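PDB 4HW6: hypothetical protein, IPT/TIG domain protein from Bacteroides ovatus, which is of unknown function but probably serves as an auxiliary nutrient-binding protein, perhaps for carbohydrate, built from an IPT/TIG domain and a six-bladed beta-propeller. Local coordinates for residues K51-G56 and D81-V86; C71-K76 and F103-N108; D139-M144 and L155-Q160; R161-H166 and V174-T179. All blocks are in the same frame, centred on the assembly; numbering follows the deposited sequence. Where two conformers were deposited one is given.

Contact 1: residues K51-G56 and D81-V86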
loop_
_atom_site.group_PDB
_atom_site.type_symbol
_atom_site.label_atom_id
_atom_site.label_comp_id
_atom_site.label_asym_id
_atom_site.label_seq_id
_atom_site.Cartn_x
_atom_site.Cartn_y
_atom_site.Cartn_z
ATOM N N LYS A 51 -33.126 -14.731 7.937
ATOM C CA LYS A 51 -31.950 -13.901 7.732
ATOM C C LYS A 51 -30.769 -14.826 7.506
ATOM O O LYS A 51 -30.622 -15.844 8.202
ATOM C CB LYS A 51 -31.694 -13.029 8.967
ATOM C CG LYS A 51 -32.814 -12.050 9.312
ATOM C CD LYS A 51 -32.590 -10.677 8.693
ATOM C CE LYS A 51 -33.433 -9.600 9.371
ATOM N NZ LYS A 51 -33.050 -9.381 10.797
ATOM N N VAL A 52 -29.938 -14.494 6.522
ATOM C CA VAL A 52 -28.728 -15.243 6.247
ATOM C C VAL A 52 -27.537 -14.270 6.260
ATOM O O VAL A 52 -27.622 -13.187 5.700
ATOM C CB VAL A 52 -28.803 -15.958 4.875
ATOM C CG1 VAL A 52 -27.511 -16.715 4.585
ATOM C CG2 VAL A 52 -29.978 -16.932 4.853
ATOM N N THR A 53 -26.455 -14.652 6.927
ATOM C CA THR A 53 -25.193 -13.950 6.802
ATOM C C THR A 53 -24.116 -14.941 6.384
ATOM O O THR A 53 -24.133 -16.115 6.789
ATOM C CB THR A 53 -24.782 -13.239 8.113
ATOM O OG1 THR A 53 -24.622 -14.199 9.170
ATOM C CG2 THR A 53 -25.824 -12.209 8.509
ATOM N N ILE A 54 -23.198 -14.455 5.556
ATOM C CA ILE A 54 -22.007 -15.191 5.142
ATOM C C ILE A 54 -20.805 -14.345 5.531
ATOM O O ILE A 54 -20.676 -13.177 5.123
ATOM C CB ILE A 54 -22.018 -15.514 3.637
ATOM C CG1 ILE A 54 -23.316 -16.247 3.274
ATOM C CG2 ILE A 54 -20.787 -16.329 3.255
ATOM C CD1 ILE A 54 -23.325 -16.842 1.873
ATOM N N GLY A 55 -19.958 -14.911 6.386
ATOM C CA GLY A 55 -18.841 -14.179 6.950
ATOM C C GLY A 55 -19.253 -12.945 7.748
ATOM O O GLY A 55 -18.474 -12.020 7.877
ATOM N N GLY A 56 -20.474 -12.945 8.293
ATOM C CA GLY A 56 -20.987 -11.810 9.063
ATOM C C GLY A 56 -21.784 -10.776 8.275
ATOM O O GLY A 56 -22.423 -9.908 8.867
ATOM N N ASP A 81 -18.314 -18.012 7.525
ATOM C CA ASP A 81 -19.335 -18.728 8.309
ATOM C C ASP A 81 -20.716 -18.478 7.702
ATOM O O ASP A 81 -21.046 -17.349 7.367
ATOM C CB ASP A 81 -19.353 -18.303 9.779
ATOM C CG ASP A 81 -18.011 -18.450 10.445
ATOM O OD1 ASP A 81 -17.802 -19.459 11.155
ATOM O OD2 ASP A 81 -17.158 -17.555 10.246
ATOM N N VAL A 82 -21.501 -19.540 7.564
ATOM C CA VAL A 82 -22.833 -19.463 6.986
ATOM C C VAL A 82 -23.813 -19.646 8.143
ATOM O O VAL A 82 -23.860 -20.715 8.761
ATOM C CB VAL A 82 -23.016 -20.542 5.907
ATOM C CG1 VAL A 82 -24.460 -20.600 5.413
ATOM C CG2 VAL A 82 -22.042 -20.309 4.754
ATOM N N LYS A 83 -24.555 -18.580 8.449
ATOM C CA LYS A 83 -25.480 -18.528 9.579
ATOM C C LYS A 83 -26.882 -18.223 9.063
ATOM O O LYS A 83 -27.081 -17.288 8.285
ATOM C CB LYS A 83 -25.052 -17.442 10.578
ATOM C CG LYS A 83 -25.912 -17.305 11.826
ATOM C CD LYS A 83 -25.288 -16.318 12.800
ATOM C CE LYS A 83 -26.181 -16.068 14.007
ATOM N NZ LYS A 83 -25.567 -15.140 15.003
ATOM N N VAL A 84 -27.847 -19.015 9.514
ATOM C CA VAL A 84 -29.247 -18.837 9.151
ATOM C C VAL A 84 -30.033 -18.601 10.429
ATOM O O VAL A 84 -29.915 -19.373 11.390
ATOM C CB VAL A 84 -29.803 -20.082 8.435
ATOM C CG1 VAL A 84 -31.295 -19.922 8.140
ATOM C CG2 VAL A 84 -29.016 -20.343 7.148
ATOM N N SER A 85 -30.833 -17.542 10.423
ATOM C CA SER A 85 -31.664 -17.162 11.558
ATOM C C SER A 85 -33.111 -17.007 11.121
ATOM O O SER A 85 -33.390 -16.581 9.990
ATOM C CB SER A 85 -31.182 -15.825 12.124
ATOM O OG SER A 85 -29.849 -15.918 12.609
ATOM N N VAL A 86 -34.035 -17.312 12.027
ATOM C CA VAL A 86 -35.456 -17.050 11.797
ATOM C C VAL A 86 -35.934 -16.097 12.888
ATOM O O VAL A 86 -35.638 -16.303 14.064
ATOM C CB VAL A 86 -36.285 -18.354 11.775
ATOM C CG1 VAL A 86 -37.772 -18.057 11.891
ATOM C CG2 VAL A 86 -35.995 -19.137 10.499
HETATM O O HOH W 1 -28.462 -15.136 10.367
HETATM O O HOH W 2 -22.090 -15.331 8.985
#
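Val52 and Val84 face each other as a non-hydrogen-bonded pair of an antiparallel beta ladder in the IPT/TIG domain, an immunoglobulin-like E-set fold. The axes of strands 51-54 and 82-86 come within 4.8 Å at 165°, and Ile54 with Val82 repeats the non-hydrogen-bonded pairing two residues on. These four side chains make the tightly packed face. Val52 CG2 lies 4.2 Å from Val84 CG2, and the row is closed over by Leu69 and Cys71 of strand 68-72, by Val22 and Phe25 of strand 21-30, and by Phe103. Between those pairs Thr53 and Lys83 bond reciprocally, Lys83 N reaching Thr53 O at 3.0 Å and 174°, and Lys51 and Ser85 do the same beyond Val52. Gly55 N to Asp81 O ends the ladder where the chain turns away with positive phi.

The face of Lys51, Thr53, Lys83 and Ser85 is looser and wetter. Both lysines lead their amino groups away from the ladder, Lys83 on a fully extended chain with CG anti to its backbone N (chi1 -178°), and their aliphatic starts do the packing: Thr53 OG1 lies alongside Lys83 CB at 3.6 Å. One water joins Lys51 O to Ser85 OG. A second ties the strand end together, donating to Asp81 O, accepting from Gly56 N and hydrogen-bonding Thr53 OG1 at 2.8 Å.

Contact 2: residues C71-K76 and F103-N108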
loop_
_atom_site.group_PDB
_atom_site.type_symbol
_atom_site.label_atom_id
_atom_site.label_comp_id
_atom_site.label_asym_id
_atom_site.label_seq_id
_atom_site.Cartn_x
_atom_site.Cartn_y
_atom_site.Cartn_z
ATOM N N CYS A 71 -29.860 -17.899 -1.603
ATOM C CA CYS A 71 -29.417 -16.558 -1.261
ATOM C C CYS A 71 -28.281 -16.115 -2.190
ATOM O O CYS A 71 -27.808 -16.893 -3.034
ATOM C CB CYS A 71 -29.011 -16.489 0.221
ATOM S SG CYS A 71 -27.474 -17.356 0.574
ATOM N N ILE A 72 -27.903 -14.850 -2.069
ATOM C CA ILE A 72 -26.856 -14.256 -2.889
ATOM C C ILE A 72 -25.672 -13.897 -2.008
ATOM O O ILE A 72 -25.807 -13.144 -1.025
ATOM C CB ILE A 72 -27.381 -12.994 -3.607
ATOM C CG1 ILE A 72 -28.544 -13.355 -4.534
ATOM C CG2 ILE A 72 -26.282 -12.297 -4.409
ATOM C CD1 ILE A 72 -29.144 -12.137 -5.213
ATOM N N CYS A 73 -24.504 -14.431 -2.348
ATOM C CA CYS A 73 -23.289 -14.164 -1.585
ATOM C C CYS A 73 -22.942 -12.667 -1.606
ATOM O O CYS A 73 -22.879 -12.061 -2.676
ATOM C CB CYS A 73 -22.109 -14.944 -2.172
ATOM S SG CYS A 73 -20.622 -14.790 -1.169
ATOM N N PRO A 74 -22.712 -12.072 -0.423
ATOM C CA PRO A 74 -22.362 -10.659 -0.333
ATOM C C PRO A 74 -20.867 -10.441 -0.562
ATOM O O PRO A 74 -20.096 -11.400 -0.546
ATOM C CB PRO A 74 -22.699 -10.333 1.121
ATOM C CG PRO A 74 -22.335 -11.581 1.839
ATOM C CD PRO A 74 -22.772 -12.693 0.917
ATOM N N SER A 75 -20.448 -9.200 -0.746
ATOM C CA SER A 75 -19.018 -8.922 -0.762
ATOM C C SER A 75 -18.508 -9.003 0.678
ATOM O O SER A 75 -19.293 -8.957 1.634
ATOM C CB SER A 75 -18.716 -7.558 -1.399
ATOM O OG SER A 75 -19.432 -6.540 -0.746
ATOM N N LYS A 76 -17.196 -9.141 0.814
ATOM C CA LYS A 76 -16.501 -9.159 2.102
ATOM C C LYS A 76 -16.812 -10.388 2.975
ATOM O O LYS A 76 -16.640 -10.330 4.183
ATOM C CB LYS A 76 -16.756 -7.867 2.905
ATOM C CG LYS A 76 -16.517 -6.565 2.137
ATOM C CD LYS A 76 -16.497 -5.359 3.078
ATOM C CE LYS A 76 -17.487 -4.268 2.670
ATOM N NZ LYS A 76 -18.888 -4.519 3.137
ATOM N N PHE A 103 -17.946 -21.188 3.966
ATOM C CA PHE A 103 -17.999 -20.861 2.545
ATOM C C PHE A 103 -16.638 -20.299 2.125
ATOM O O PHE A 103 -16.056 -19.462 2.831
ATOM C CB PHE A 103 -19.129 -19.852 2.278
ATOM C CG PHE A 103 -19.339 -19.538 0.821
ATOM C CD1 PHE A 103 -20.059 -20.397 0.010
ATOM C CD2 PHE A 103 -18.824 -18.375 0.264
ATOM C CE1 PHE A 103 -20.256 -20.122 -1.339
ATOM C CE2 PHE A 103 -19.025 -18.093 -1.085
ATOM C CZ PHE A 103 -19.736 -18.966 -1.884
ATOM N N ASP A 104 -16.119 -20.769 0.997
ATOM C CA ASP A 104 -14.826 -20.287 0.482
ATOM C C ASP A 104 -15.069 -19.094 -0.436
ATOM O O ASP A 104 -15.318 -19.230 -1.630
ATOM C CB ASP A 104 -14.059 -21.400 -0.237
ATOM C CG ASP A 104 -12.705 -20.938 -0.784
ATOM O OD1 ASP A 104 -12.271 -19.794 -0.517
ATOM O OD2 ASP A 104 -12.065 -21.739 -1.491
ATOM N N TYR A 105 -14.990 -17.916 0.155
ATOM C CA TYR A 105 -15.232 -16.678 -0.551
ATOM C C TYR A 105 -14.044 -16.336 -1.431
ATOM O O TYR A 105 -12.922 -16.244 -0.956
ATOM C CB TYR A 105 -15.487 -15.560 0.453
ATOM C CG TYR A 105 -15.678 -14.205 -0.180
ATOM C CD1 TYR A 105 -16.792 -13.934 -0.955
ATOM C CD2 TYR A 105 -14.753 -13.190 0.010
ATOM C CE1 TYR A 105 -16.973 -12.688 -1.534
ATOM C CE2 TYR A 105 -14.938 -11.944 -0.554
ATOM C CZ TYR A 105 -16.045 -11.700 -1.329
ATOM O OH TYR A 105 -16.215 -10.459 -1.894
ATOM N N GLN A 106 -14.315 -16.177 -2.724
ATOM C CA GLN A 106 -13.297 -15.897 -3.707
ATOM C C GLN A 106 -13.447 -14.462 -4.157
ATOM O O GLN A 106 -14.555 -13.945 -4.280
ATOM C CB GLN A 106 -13.431 -16.823 -4.907
ATOM C CG GLN A 106 -13.273 -18.296 -4.562
ATOM C CD GLN A 106 -13.556 -19.191 -5.745
ATOM O OE1 GLN A 106 -14.432 -18.897 -6.567
ATOM N NE2 GLN A 106 -12.824 -20.295 -5.835
ATOM N N TYR A 107 -12.314 -13.821 -4.400
ATOM C CA TYR A 107 -12.309 -12.434 -4.786
ATOM C C TYR A 107 -10.972 -12.112 -5.439
ATOM O O TYR A 107 -9.919 -12.652 -5.061
ATOM C CB TYR A 107 -12.472 -11.532 -3.559
ATOM C CG TYR A 107 -11.367 -11.748 -2.563
ATOM C CD1 TYR A 107 -11.449 -12.758 -1.623
ATOM C CD2 TYR A 107 -10.206 -10.983 -2.599
ATOM C CE1 TYR A 107 -10.426 -12.986 -0.726
ATOM C CE2 TYR A 107 -9.181 -11.202 -1.704
ATOM C CZ TYR A 107 -9.296 -12.210 -0.769
ATOM O OH TYR A 107 -8.291 -12.440 0.134
ATOM N N ASN A 108 -11.069 -11.195 -6.385
ATOM C CA ASN A 108 -9.912 -10.629 -7.052
ATOM C C ASN A 108 -9.543 -9.298 -6.427
ATOM O O ASN A 108 -10.383 -8.620 -5.817
ATOM C CB ASN A 108 -10.221 -10.420 -8.526
ATOM C CG ASN A 108 -10.458 -11.726 -9.255
ATOM O OD1 ASN A 108 -11.302 -11.801 -10.145
ATOM N ND2 ASN A 108 -9.718 -12.769 -8.867
HETATM O O HOH W 3 -14.903 -8.417 -1.151
#
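Tyr105 and Cys73 meet where the chain leaves strand 68-72 and strand 104-105 lies at the edge of the IPT/TIG sheet, so the contact is side chain against loop, with CA atoms no nearer than 8.1 Å (Lys76 to Tyr105). Tyr105 carries most of it. From CB its CG stands anti to the backbone N (chi1 177°), which sends the ring across to the loop 73-76. Along one side of the ring, CD1 comes first, 3.9 Å from Cys73 SG, and CE1 follows at 3.5 Å from Pro74 O. Further out, CZ passes the backbone N of Lys76, while the Lys76 carbonyl carbon sits above one face near the rim. At the tip, OH lies 3.4 Å from Ser75 CA and shares a water with Lys76 N; the water accepts from that N-H and lies in the ring plane, 2.5 Å from OH.

Cys73 SG also reaches Phe103, 3.7 Å from CE2 and 51° off that ring's normal, so one sulfur makes an oblique contact with each of two aromatic rings. Tyr78 packs edge-to-face on Tyr105, and Ile54 lies against both Pro74 and Phe103. Chemically the contact is mainly dispersion and sulfur-aromatic packing, with the phenol tip held through water; Pro74 O is buried here with no partner in the model, which probably carries some desolvation cost.

Contact 3: residues D139-M144 and L155-Q160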
loop_
_atom_site.group_PDB
_atom_site.type_symbol
_atom_site.label_atom_id
_atom_site.label_comp_id
_atom_site.label_asym_id
_atom_site.label_seq_id
_atom_site.Cartn_x
_atom_site.Cartn_y
_atom_site.Cartn_z
ATOM N N ASP A 139 -0.784 17.496 -7.750
ATOM C CA ASP A 139 0.281 17.825 -8.714
ATOM C C ASP A 139 1.384 16.790 -8.781
ATOM O O ASP A 139 1.870 16.493 -9.861
ATOM C CB ASP A 139 0.904 19.195 -8.426
ATOM C CG ASP A 139 0.028 20.353 -8.860
ATOM O OD1 ASP A 139 -0.826 20.211 -9.785
ATOM O OD2 ASP A 139 0.219 21.436 -8.274
ATOM N N ASN A 140 1.808 16.250 -7.642
ATOM C CA ASN A 140 2.977 15.372 -7.625
ATOM C C ASN A 140 3.005 14.519 -6.380
ATOM O O ASN A 140 3.363 14.999 -5.289
ATOM C CB ASN A 140 4.248 16.221 -7.710
ATOM C CG ASN A 140 5.505 15.400 -7.937
ATOM O OD1 ASN A 140 5.455 14.181 -8.033
ATOM N ND2 ASN A 140 6.639 16.087 -8.052
ATOM N N ILE A 141 2.656 13.250 -6.535
ATOM C CA ILE A 141 2.609 12.337 -5.398
ATOM C C ILE A 141 3.935 11.541 -5.382
ATOM O O ILE A 141 4.018 10.415 -5.865
ATOM C CB ILE A 141 1.372 11.410 -5.469
ATOM C CG1 ILE A 141 0.086 12.187 -5.796
ATOM C CG2 ILE A 141 1.193 10.697 -4.128
ATOM C CD1 ILE A 141 -1.046 11.287 -6.296
ATOM N N TRP A 142 4.975 12.144 -4.825
ATOM C CA TRP A 142 6.336 11.739 -5.124
ATOM C C TRP A 142 6.827 10.601 -4.219
ATOM O O TRP A 142 7.353 9.602 -4.703
ATOM C CB TRP A 142 7.262 12.971 -5.055
ATOM C CG TRP A 142 8.702 12.654 -5.288
ATOM C CD1 TRP A 142 9.704 12.760 -4.377
ATOM C CD2 TRP A 142 9.292 12.171 -6.490
ATOM N NE1 TRP A 142 10.890 12.357 -4.935
ATOM C CE2 TRP A 142 10.669 11.983 -6.231
ATOM C CE3 TRP A 142 8.801 11.886 -7.764
ATOM C CZ2 TRP A 142 11.553 11.531 -7.202
ATOM C CZ3 TRP A 142 9.686 11.431 -8.731
ATOM C CH2 TRP A 142 11.041 11.241 -8.437
ATOM N N ARG A 143 6.712 10.776 -2.908
ATOM C CA ARG A 143 7.051 9.733 -1.934
ATOM C C ARG A 143 6.064 9.803 -0.775
ATOM O O ARG A 143 5.843 10.887 -0.213
ATOM C CB ARG A 143 8.455 9.919 -1.350
ATOM C CG ARG A 143 9.598 9.872 -2.344
ATOM C CD ARG A 143 9.832 8.469 -2.876
ATOM N NE ARG A 143 10.967 8.433 -3.817
ATOM C CZ ARG A 143 10.894 8.439 -5.149
ATOM N NH1 ARG A 143 9.740 8.521 -5.786
ATOM N NH2 ARG A 143 12.013 8.358 -5.865
HETATM N N MSE A 144 5.498 8.650 -0.405
HETATM C CA MSE A 144 4.514 8.533 0.675
HETATM C C MSE A 144 5.083 7.895 1.923
HETATM O O MSE A 144 5.996 7.054 1.855
HETATM C CB MSE A 144 3.370 7.584 0.268
HETATM C CG MSE A 144 2.481 8.065 -0.749
HETATM SE SE MSE A 144 1.279 6.569 -1.221
HETATM C CE MSE A 144 0.122 7.694 -2.278
ATOM N N LEU A 155 -1.354 9.707 6.628
ATOM C CA LEU A 155 -0.489 9.428 5.481
ATOM C C LEU A 155 -0.024 10.736 4.877
ATOM O O LEU A 155 -0.824 11.631 4.602
ATOM C CB LEU A 155 -1.258 8.676 4.415
ATOM C CG LEU A 155 -0.557 8.379 3.109
ATOM C CD1 LEU A 155 0.565 7.367 3.343
ATOM C CD2 LEU A 155 -1.582 7.825 2.116
ATOM N N TYR A 156 1.278 10.857 4.679
ATOM C CA TYR A 156 1.867 12.081 4.157
ATOM C C TYR A 156 2.550 11.796 2.840
ATOM O O TYR A 156 3.039 10.684 2.602
ATOM C CB TYR A 156 2.914 12.632 5.129
ATOM C CG TYR A 156 2.361 13.040 6.463
ATOM C CD1 TYR A 156 1.885 14.328 6.677
ATOM C CD2 TYR A 156 2.316 12.144 7.520
ATOM C CE1 TYR A 156 1.379 14.720 7.896
ATOM C CE2 TYR A 156 1.793 12.525 8.752
ATOM C CZ TYR A 156 1.343 13.817 8.934
ATOM O OH TYR A 156 0.821 14.219 10.135
ATOM N N TRP A 157 2.655 12.815 1.996
ATOM C CA TRP A 157 3.543 12.715 0.857
ATOM C C TRP A 157 4.214 14.004 0.512
ATOM O O TRP A 157 3.625 15.061 0.684
ATOM C CB TRP A 157 2.894 12.086 -0.383
ATOM C CG TRP A 157 1.870 12.877 -1.136
ATOM C CD1 TRP A 157 2.087 13.896 -2.017
ATOM C CD2 TRP A 157 0.467 12.635 -1.147
ATOM N NE1 TRP A 157 0.895 14.314 -2.568
ATOM C CE2 TRP A 157 -0.116 13.561 -2.051
ATOM C CE3 TRP A 157 -0.356 11.746 -0.480
ATOM C CZ2 TRP A 157 -1.469 13.601 -2.298
ATOM C CZ3 TRP A 157 -1.738 11.797 -0.737
ATOM C CH2 TRP A 157 -2.263 12.725 -1.632
ATOM N N VAL A 158 5.477 13.888 0.105
ATOM C CA VAL A 158 6.208 15.012 -0.475
ATOM C C VAL A 158 5.842 15.121 -1.939
ATOM O O VAL A 158 5.487 14.115 -2.584
ATOM C CB VAL A 158 7.729 14.865 -0.352
ATOM C CG1 VAL A 158 8.172 15.034 1.105
ATOM C CG2 VAL A 158 8.211 13.517 -0.894
ATOM N N GLY A 159 5.995 16.327 -2.468
ATOM C CA GLY A 159 5.659 16.645 -3.839
ATOM C C GLY A 159 6.754 17.311 -4.647
ATOM O O GLY A 159 6.454 17.961 -5.631
ATOM N N GLN A 160 8.022 17.127 -4.248
ATOM C CA GLN A 160 9.154 17.836 -4.858
ATOM C C GLN A 160 8.915 19.345 -4.796
ATOM O O GLN A 160 8.836 19.905 -3.690
ATOM C CB GLN A 160 9.441 17.322 -6.266
ATOM C CG GLN A 160 9.932 15.881 -6.268
ATOM C CD GLN A 160 10.204 15.353 -7.663
ATOM O OE1 GLN A 160 9.345 15.408 -8.562
ATOM N NE2 GLN A 160 11.397 14.819 -7.850
HETATM O O HOH W 4 0.962 16.791 -4.473
#
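A classic beta bulge opens the hairpin of strands 143-146 and 154-158 in the propeller: Trp142 and Arg143 both stand opposite Val158. Trp142 N donates to Val158 O and Val158 N to Arg143 O, each at 3.0 Å. Beyond the bulge, Met144, present as selenomethionine, lies beside Trp157 as a non-hydrogen-bonded pair.

The Trp142 indole is sandwiched. Over one face the Gln160 amide stacks with its plane 10° from the ring, Gln160 NE2 being 3.3 Å from Trp142 CE2, and Gln160 CG lies over the five-membered ring. The opposite face carries the guanidinium of Arg143, whose NH1 donates to Trp142 O, and Val158 CG2 touches the edge. The flip of the Gln160 amide is set by its oxygen: Asn140 ND2 gives OE1 a 2.8 Å bond in the carbonyl plane, on a lone pair. A leucine in place of Trp142 would probably leave the Gln160 amide and the Arg143 guanidinium without the flat surface that separates and orients them. Trp157 turns its indole face to Ile141, CG2 being 3.6 Å from the centroid of the five-membered ring and 9° off its normal.

Strand 143-146 is outermost in its sheet. Strand 164-168 pairs along the far side of 154-158, Thr405, Ser406 and Ala408 of strand 404-410 touch 142-144, and Val158 meets Cys184 and Val187 of strand 184-189.

Contact 4: residues R161-H166 and V174-T179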
loop_
_atom_site.group_PDB
_atom_site.type_symbol
_atom_site.label_atom_id
_atom_site.label_comp_id
_atom_site.label_asym_id
_atom_site.label_seq_id
_atom_site.Cartn_x
_atom_site.Cartn_y
_atom_site.Cartn_z
ATOM N N ARG A 161 8.739 20.012 -5.941
ATOM C CA ARG A 161 8.466 21.436 -5.939
ATOM C C ARG A 161 6.999 21.765 -5.698
ATOM O O ARG A 161 6.659 22.916 -5.501
ATOM C CB ARG A 161 8.861 22.073 -7.263
ATOM C CG ARG A 161 10.307 21.857 -7.630
ATOM C CD ARG A 161 10.600 22.545 -8.945
ATOM N NE ARG A 161 11.909 22.148 -9.433
ATOM C CZ ARG A 161 12.665 22.884 -10.255
ATOM N NH1 ARG A 161 12.265 24.067 -10.705
ATOM N NH2 ARG A 161 13.842 22.408 -10.645
ATOM N N ASP A 162 6.140 20.749 -5.785
ATOM C CA ASP A 162 4.700 20.923 -5.591
ATOM C C ASP A 162 4.311 20.682 -4.123
ATOM O O ASP A 162 5.185 20.594 -3.245
ATOM C CB ASP A 162 3.932 20.024 -6.571
ATOM C CG ASP A 162 4.386 20.243 -8.045
ATOM O OD1 ASP A 162 4.415 21.387 -8.486
ATOM O OD2 ASP A 162 4.718 19.254 -8.734
ATOM N N ALA A 163 3.011 20.658 -3.841
ATOM C CA ALA A 163 2.557 20.620 -2.457
ATOM C C ALA A 163 2.867 19.304 -1.765
ATOM O O ALA A 163 2.773 18.219 -2.352
ATOM C CB ALA A 163 1.059 20.897 -2.353
ATOM N N PHE A 164 3.189 19.461 -0.488
ATOM C CA PHE A 164 3.284 18.404 0.508
ATOM C C PHE A 164 1.868 18.174 1.050
ATOM O O PHE A 164 1.194 19.127 1.457
ATOM C CB PHE A 164 4.183 18.936 1.610
ATOM C CG PHE A 164 4.684 17.901 2.569
ATOM C CD1 PHE A 164 3.823 17.222 3.407
ATOM C CD2 PHE A 164 6.032 17.661 2.666
ATOM C CE1 PHE A 164 4.314 16.295 4.310
ATOM C CE2 PHE A 164 6.528 16.735 3.568
ATOM C CZ PHE A 164 5.665 16.055 4.387
ATOM N N ARG A 165 1.399 16.941 1.021
ATOM C CA ARG A 165 0.005 16.679 1.420
ATOM C C ARG A 165 -0.096 15.758 2.630
ATOM O O ARG A 165 0.817 14.965 2.913
ATOM C CB ARG A 165 -0.797 16.072 0.256
ATOM C CG ARG A 165 -0.752 16.871 -1.048
ATOM C CD ARG A 165 -1.303 18.273 -0.910
ATOM N NE ARG A 165 -2.712 18.308 -0.511
ATOM C CZ ARG A 165 -3.736 18.652 -1.306
ATOM N NH1 ARG A 165 -3.550 18.976 -2.585
ATOM N NH2 ARG A 165 -4.971 18.643 -0.822
ATOM N N HIS A 166 -1.221 15.882 3.318
ATOM C CA HIS A 166 -1.514 15.089 4.530
ATOM C C HIS A 166 -2.927 14.532 4.425
ATOM O O HIS A 166 -3.898 15.289 4.460
ATOM C CB HIS A 166 -1.385 15.972 5.745
ATOM C CG HIS A 166 -1.901 15.362 7.011
ATOM N ND1 HIS A 166 -2.398 16.128 8.043
ATOM C CD2 HIS A 166 -2.004 14.074 7.414
ATOM C CE1 HIS A 166 -2.783 15.336 9.032
ATOM N NE2 HIS A 166 -2.563 14.081 8.676
ATOM N N VAL A 174 -7.868 16.071 3.296
ATOM C CA VAL A 174 -6.541 16.080 2.675
ATOM C C VAL A 174 -5.992 17.497 2.720
ATOM O O VAL A 174 -6.379 18.337 1.924
ATOM C CB VAL A 174 -6.514 15.577 1.215
ATOM C CG1 VAL A 174 -5.061 15.436 0.743
ATOM C CG2 VAL A 174 -7.250 14.234 1.072
ATOM N N ASP A 175 -5.080 17.741 3.660
ATOM C CA ASP A 175 -4.533 19.067 3.871
ATOM C C ASP A 175 -3.300 19.286 3.007
ATOM O O ASP A 175 -2.737 18.363 2.425
ATOM C CB ASP A 175 -4.156 19.248 5.345
ATOM C CG ASP A 175 -4.267 20.691 5.822
ATOM O OD1 ASP A 175 -4.574 21.614 5.030
ATOM O OD2 ASP A 175 -4.044 20.896 7.031
ATOM N N ILE A 176 -2.916 20.543 2.912
ATOM C CA ILE A 176 -1.626 20.967 2.356
ATOM C C ILE A 176 -0.768 21.443 3.517
ATOM O O ILE A 176 -1.179 22.322 4.300
ATOM C CB ILE A 176 -1.788 22.140 1.375
ATOM C CG1 ILE A 176 -2.607 21.689 0.155
ATOM C CG2 ILE A 176 -0.396 22.676 0.946
ATOM C CD1 ILE A 176 -3.003 22.805 -0.791
ATOM N N LYS A 177 0.417 20.860 3.631
ATOM C CA LYS A 177 1.365 21.215 4.680
ATOM C C LYS A 177 2.328 22.298 4.177
ATOM O O LYS A 177 3.021 22.108 3.193
ATOM C CB LYS A 177 2.141 19.972 5.143
ATOM C CG LYS A 177 3.183 20.289 6.220
ATOM C CD LYS A 177 4.009 19.098 6.669
ATOM C CE LYS A 177 4.878 19.470 7.870
ATOM N NZ LYS A 177 4.070 19.975 9.041
ATOM N N THR A 178 2.382 23.432 4.868
ATOM C CA THR A 178 3.368 24.460 4.554
ATOM C C THR A 178 4.687 23.976 5.136
ATOM O O THR A 178 4.803 23.765 6.335
ATOM C CB THR A 178 3.008 25.831 5.150
ATOM O OG1 THR A 178 1.704 26.228 4.697
ATOM C CG2 THR A 178 4.025 26.895 4.708
ATOM N N THR A 179 5.667 23.756 4.275
ATOM C CA THR A 179 6.990 23.301 4.697
ATOM C C THR A 179 8.035 24.402 4.600
ATOM O O THR A 179 9.045 24.335 5.281
ATOM C CB THR A 179 7.500 22.162 3.793
ATOM O OG1 THR A 179 7.594 22.657 2.452
ATOM C CG2 THR A 179 6.555 20.939 3.843
HETATM O O HOH W 5 -2.822 18.784 8.514
#
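Arg165 grips two successive carbonyls of strand 174-177 through the edge of its guanidinium, NE to Asp175 O at 2.9 Å and NH2 to Val174 O at 3.1 Å. Bends at chi2 (-60°) and chi3 (-61°) fold the group back over its own hairpin. Both donors stand above the carbonyl planes. Asp175 O accepts twice, from Arg165 NE and His166 N on opposite faces of its plane, and Arg165 NH2 also bonds Leu128 O. A methionine in place of Arg165 would probably leave Val174 O and Leu128 O without this donor.

Asp175 N returns a bond to His166 O at 2.8 Å, a water links Asp175 OD2 with His166 ND1, and His166 NE2 bonds Asp154 OD1. Ile176 CG1 lies over the guanidinium face of Arg165, 3.4 Å from Arg165 NE. Lys177 CD lies over one face of the Phe164 ring, toward its rim, 4.0 Å from the centroid, and Thr179 CG2 meets Phe164 CD2 at 3.5 Å. The amino end of Lys177 goes on to Phe218 O and the Phe212 ring.

Within the sheet, this hairpin lies between strands 154-158 and 130-131, with Met195 and Val197 of strand 195-199 against Phe164.

Contacts 1 and 2 belong to the IPT/TIG domain and contacts 3 and 4 to the propeller, with contacts 1 and 3 centred about 43 Å apart on opposite sides of the chain's centre. Within each pair the contacts touch. Contacts 1 and 2, 12 Å between centres, cross along the chain and share a core, in which Val52 CG1 packs 4.1 Å from Cys71 SG. Contacts 3 and 4, 8 Å between centres, follow in series on adjacent strands; Trp157 O and Arg165 N, 2.9 Å apart, probably hydrogen-bond, and Tyr156 stacks on His166. Contact 2 is nearer the propeller than contact 1, yet its nearest atoms remain about 20 Å from contact 3.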